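Long-range contact in Oxidored_FMN domain-containing protein ([Pseudomonas] geniculata N1, PDB 6L6J), which probably oxidises the amine 6-hydroxypseudooxynicotine, using flavin mononucleotide together with a four-iron, four-sulfur cluster: residues Val221-Val227 with Pro253-Asn259. Numbering follows the deposited sequence.
Sequences VAVRFAV and PDLWDVN. With FMN (flavin mononucleotide), chain B.
R224 and D257 are paired across the fifth and sixth strands of a TIM barrel, the parallel neighbours of a beta-alpha-beta unit whose crossover contains helix 241-249. The strands run in the same N-to-C direction, and the parallel ladder is read from the bonds: V223 N gives to L255 O, V223 O accepts from D257 N, then F225 N meets D257 O at 2.7 Å. V223 and W256 lie on the opposite sheet face from R224, D257 and N259, and V223 CG1 approaches W256 CZ3 at 4.2 Å.

R224 leaves the strand with CG anti to the backbone N (chi1 -174°). Its CB and CG pass D257 O, with CG 3.8 Å from D257 O; bends at chi2 and chi3 then carry the chain past the D257 carboxylate. NE has a long, weak ion pair with E103. NH1 forms the salt bridge to D257 OD1 at 2.9 Å, meeting the oxygen on its syn side but 35° out of the carboxylate plane, while D257 OD2 is hydrogen-bonded to Y168 OH. NH2 reaches the flavin mononucleotide, donating to O3' and, weakly, to N1. A leucine here would probably leave D257 OD1 without its charged mate and the ribityl O3' without this donor. N259, also in the FMN pocket, has a weak hydrogen bond from ND2 to OD2 of D266, itself an FMN-binding residue. The N259 amide plane is turned 31° from the R224 guanidinium, and ND2 sits over the centre of one guanidinium face, 3.5 Å from R224 CZ.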
loop_
_atom_site.group_PDB
_atom_site.type_symbol
_atom_site.label_atom_id
_atom_site.label_comp_id
_atom_site.label_asym_id
_atom_site.label_seq_id
_atom_site.Cartn_x
_atom_site.Cartn_y
_atom_site.Cartn_z
ATOM N N VAL A 221 5.611 -14.961 22.808
ATOM C CA VAL A 221 5.460 -13.494 23.045
ATOM C C VAL A 221 6.414 -12.753 22.113
ATOM O O VAL A 221 7.637 -12.891 22.303
ATOM C CB VAL A 221 5.755 -13.151 24.503
ATOM C CG1 VAL A 221 5.491 -11.686 24.777
ATOM C CG2 VAL A 221 4.958 -14.062 25.423
ATOM N N ALA A 222 5.874 -12.057 21.110
ATOM C CA ALA A 222 6.666 -11.327 20.092
ATOM C C ALA A 222 6.851 -9.866 20.522
ATOM O O ALA A 222 5.999 -9.331 21.210
ATOM C CB ALA A 222 5.992 -11.432 18.747
ATOM N N VAL A 223 7.948 -9.235 20.139
ATOM C CA VAL A 223 8.066 -7.752 20.223
ATOM C C VAL A 223 8.175 -7.237 18.797
ATOM O O VAL A 223 9.112 -7.673 18.087
ATOM C CB VAL A 223 9.258 -7.290 21.082
ATOM C CG1 VAL A 223 9.257 -5.784 21.264
ATOM C CG2 VAL A 223 9.242 -7.960 22.445
ATOM N N ARG A 224 7.249 -6.368 18.387
ATOM C CA ARG A 224 7.483 -5.530 17.192
ATOM C C ARG A 224 8.214 -4.284 17.693
ATOM O O ARG A 224 7.725 -3.662 18.661
ATOM C CB ARG A 224 6.185 -5.243 16.443
ATOM C CG ARG A 224 6.424 -4.510 15.134
ATOM C CD ARG A 224 6.631 -5.359 13.897
ATOM N NE ARG A 224 5.745 -4.908 12.837
ATOM C CZ ARG A 224 5.990 -4.942 11.537
ATOM N NH1 ARG A 224 7.127 -5.402 11.061
ATOM N NH2 ARG A 224 5.081 -4.476 10.701
ATOM N N PHE A 225 9.391 -3.990 17.136
ATOM C CA PHE A 225 10.236 -2.866 17.620
ATOM C C PHE A 225 10.830 -2.112 16.430
ATOM O O PHE A 225 11.491 -2.737 15.589
ATOM C CB PHE A 225 11.297 -3.356 18.611
ATOM C CG PHE A 225 12.221 -2.275 19.113
ATOM C CD1 PHE A 225 11.716 -1.174 19.788
ATOM C CD2 PHE A 225 13.591 -2.355 18.923
ATOM C CE1 PHE A 225 12.549 -0.161 20.236
ATOM C CE2 PHE A 225 14.425 -1.346 19.382
ATOM C CZ PHE A 225 13.901 -0.244 20.031
ATOM N N ALA A 226 10.530 -0.811 16.374
ATOM C CA ALA A 226 11.225 0.187 15.538
ATOM C C ALA A 226 12.624 0.419 16.128
ATOM O O ALA A 226 12.715 0.959 17.270
ATOM C CB ALA A 226 10.418 1.461 15.465
ATOM N N VAL A 227 13.658 -0.012 15.393
ATOM C CA VAL A 227 15.079 0.075 15.836
ATOM C C VAL A 227 15.558 1.499 15.567
ATOM O O VAL A 227 16.204 2.069 16.470
ATOM C CB VAL A 227 15.993 -0.981 15.180
ATOM C CG1 VAL A 227 15.685 -2.371 15.701
ATOM C CG2 VAL A 227 15.953 -0.962 13.659
ATOM N N PRO A 253 12.071 -11.961 24.798
ATOM C CA PRO A 253 10.968 -12.438 23.959
ATOM C C PRO A 253 11.339 -13.705 23.175
ATOM O O PRO A 253 12.514 -14.064 23.089
ATOM C CB PRO A 253 10.723 -11.266 22.990
ATOM C CG PRO A 253 12.098 -10.639 22.833
ATOM C CD PRO A 253 12.811 -10.857 24.163
ATOM N N ASP A 254 10.322 -14.346 22.621
ATOM C CA ASP A 254 10.432 -15.589 21.819
ATOM C C ASP A 254 10.704 -15.199 20.361
ATOM O O ASP A 254 11.214 -16.043 19.600
ATOM C CB ASP A 254 9.157 -16.424 21.976
ATOM C CG ASP A 254 8.864 -16.824 23.417
ATOM O OD1 ASP A 254 9.751 -17.448 24.026
ATOM O OD2 ASP A 254 7.768 -16.514 23.924
ATOM N N LEU A 255 10.351 -13.971 19.979
ATOM C CA LEU A 255 10.505 -13.443 18.597
ATOM C C LEU A 255 10.764 -11.939 18.678
ATOM O O LEU A 255 10.039 -11.252 19.442
ATOM C CB LEU A 255 9.223 -13.745 17.807
ATOM C CG LEU A 255 9.114 -13.206 16.370
ATOM C CD1 LEU A 255 9.848 -14.085 15.372
ATOM C CD2 LEU A 255 7.655 -13.124 15.939
ATOM N N TRP A 256 11.770 -11.464 17.944
ATOM C CA TRP A 256 11.978 -10.032 17.614
ATOM C C TRP A 256 11.394 -9.761 16.227
ATOM O O TRP A 256 11.931 -10.326 15.248
ATOM C CB TRP A 256 13.459 -9.674 17.671
ATOM C CG TRP A 256 13.979 -9.571 19.066
ATOM C CD1 TRP A 256 14.638 -10.529 19.777
ATOM C CD2 TRP A 256 13.881 -8.425 19.927
ATOM N NE1 TRP A 256 14.953 -10.054 21.020
ATOM C CE2 TRP A 256 14.493 -8.774 21.146
ATOM C CE3 TRP A 256 13.353 -7.138 19.780
ATOM C CZ2 TRP A 256 14.577 -7.891 22.216
ATOM C CZ3 TRP A 256 13.443 -6.261 20.842
ATOM C CH2 TRP A 256 14.050 -6.636 22.042
ATOM N N ASP A 257 10.348 -8.935 16.147
ATOM C CA ASP A 257 9.815 -8.388 14.864
ATOM C C ASP A 257 10.333 -6.949 14.689
ATOM O O ASP A 257 9.889 -6.067 15.477
ATOM C CB ASP A 257 8.283 -8.460 14.809
ATOM C CG ASP A 257 7.725 -8.094 13.443
ATOM O OD1 ASP A 257 8.441 -7.418 12.659
ATOM O OD2 ASP A 257 6.596 -8.505 13.158
ATOM N N VAL A 258 11.242 -6.708 13.728
ATOM C CA VAL A 258 12.044 -5.443 13.701
ATOM C C VAL A 258 11.924 -4.736 12.344
ATOM O O VAL A 258 12.074 -5.382 11.271
ATOM C CB VAL A 258 13.518 -5.636 14.126
ATOM C CG1 VAL A 258 13.636 -5.962 15.611
ATOM C CG2 VAL A 258 14.255 -6.653 13.265
ATOM N N ASN A 259 11.712 -3.419 12.427
ATOM C CA ASN A 259 11.484 -2.514 11.272
ATOM C C ASN A 259 11.964 -1.098 11.633
ATOM O O ASN A 259 12.571 -0.934 12.711
ATOM C CB ASN A 259 10.015 -2.582 10.836
ATOM C CG ASN A 259 9.063 -1.950 11.832
ATOM O OD1 ASN A 259 9.472 -1.533 12.923
ATOM N ND2 ASN A 259 7.786 -1.891 11.468
HETATM N N1 FMN B . 2.397 -2.344 10.742
HETATM C C2 FMN B . 1.951 -2.484 12.031
HETATM O O2 FMN B . 2.794 -2.701 12.907
HETATM N N3 FMN B . 0.666 -2.437 12.406
HETATM C C4 FMN B . -0.307 -2.237 11.501
HETATM O O4 FMN B . -1.486 -2.189 11.847
HETATM C C4A FMN B . 0.077 -2.043 10.074
HETATM N N5 FMN B . -0.854 -1.831 9.113
HETATM C C5A FMN B . -0.460 -1.740 7.823
HETATM C C6 FMN B . -1.418 -1.598 6.822
HETATM C C7 FMN B . -1.008 -1.526 5.506
HETATM C C7M FMN B . -2.034 -1.310 4.461
HETATM C C8 FMN B . 0.412 -1.632 5.148
HETATM C C8M FMN B . 0.881 -1.518 3.727
HETATM C C9 FMN B . 1.367 -1.775 6.118
HETATM C C9A FMN B . 0.997 -1.848 7.454
HETATM N N10 FMN B . 1.955 -2.043 8.458
HETATM C C10 FMN B . 1.516 -2.141 9.755
HETATM C "C1'" FMN B . 3.419 -2.162 8.166
HETATM C "C2'" FMN B . 3.760 -3.567 7.705
HETATM O "O2'" FMN B . 3.554 -4.426 8.812
HETATM C "C3'" FMN B . 5.181 -3.702 7.245
HETATM O "O3'" FMN B . 6.047 -3.477 8.358
HETATM C "C4'" FMN B . 5.566 -2.759 6.106
HETATM O "O4'" FMN B . 4.516 -2.724 5.110
HETATM C "C5'" FMN B . 6.900 -3.155 5.489
HETATM O "O5'" FMN B . 6.769 -4.458 4.946
HETATM P P FMN B . 6.404 -4.666 3.382
HETATM O O1P FMN B . 7.559 -4.077 2.605
HETATM O O2P FMN B . 6.278 -6.154 3.283
HETATM O O3P FMN B . 5.094 -3.929 3.174
#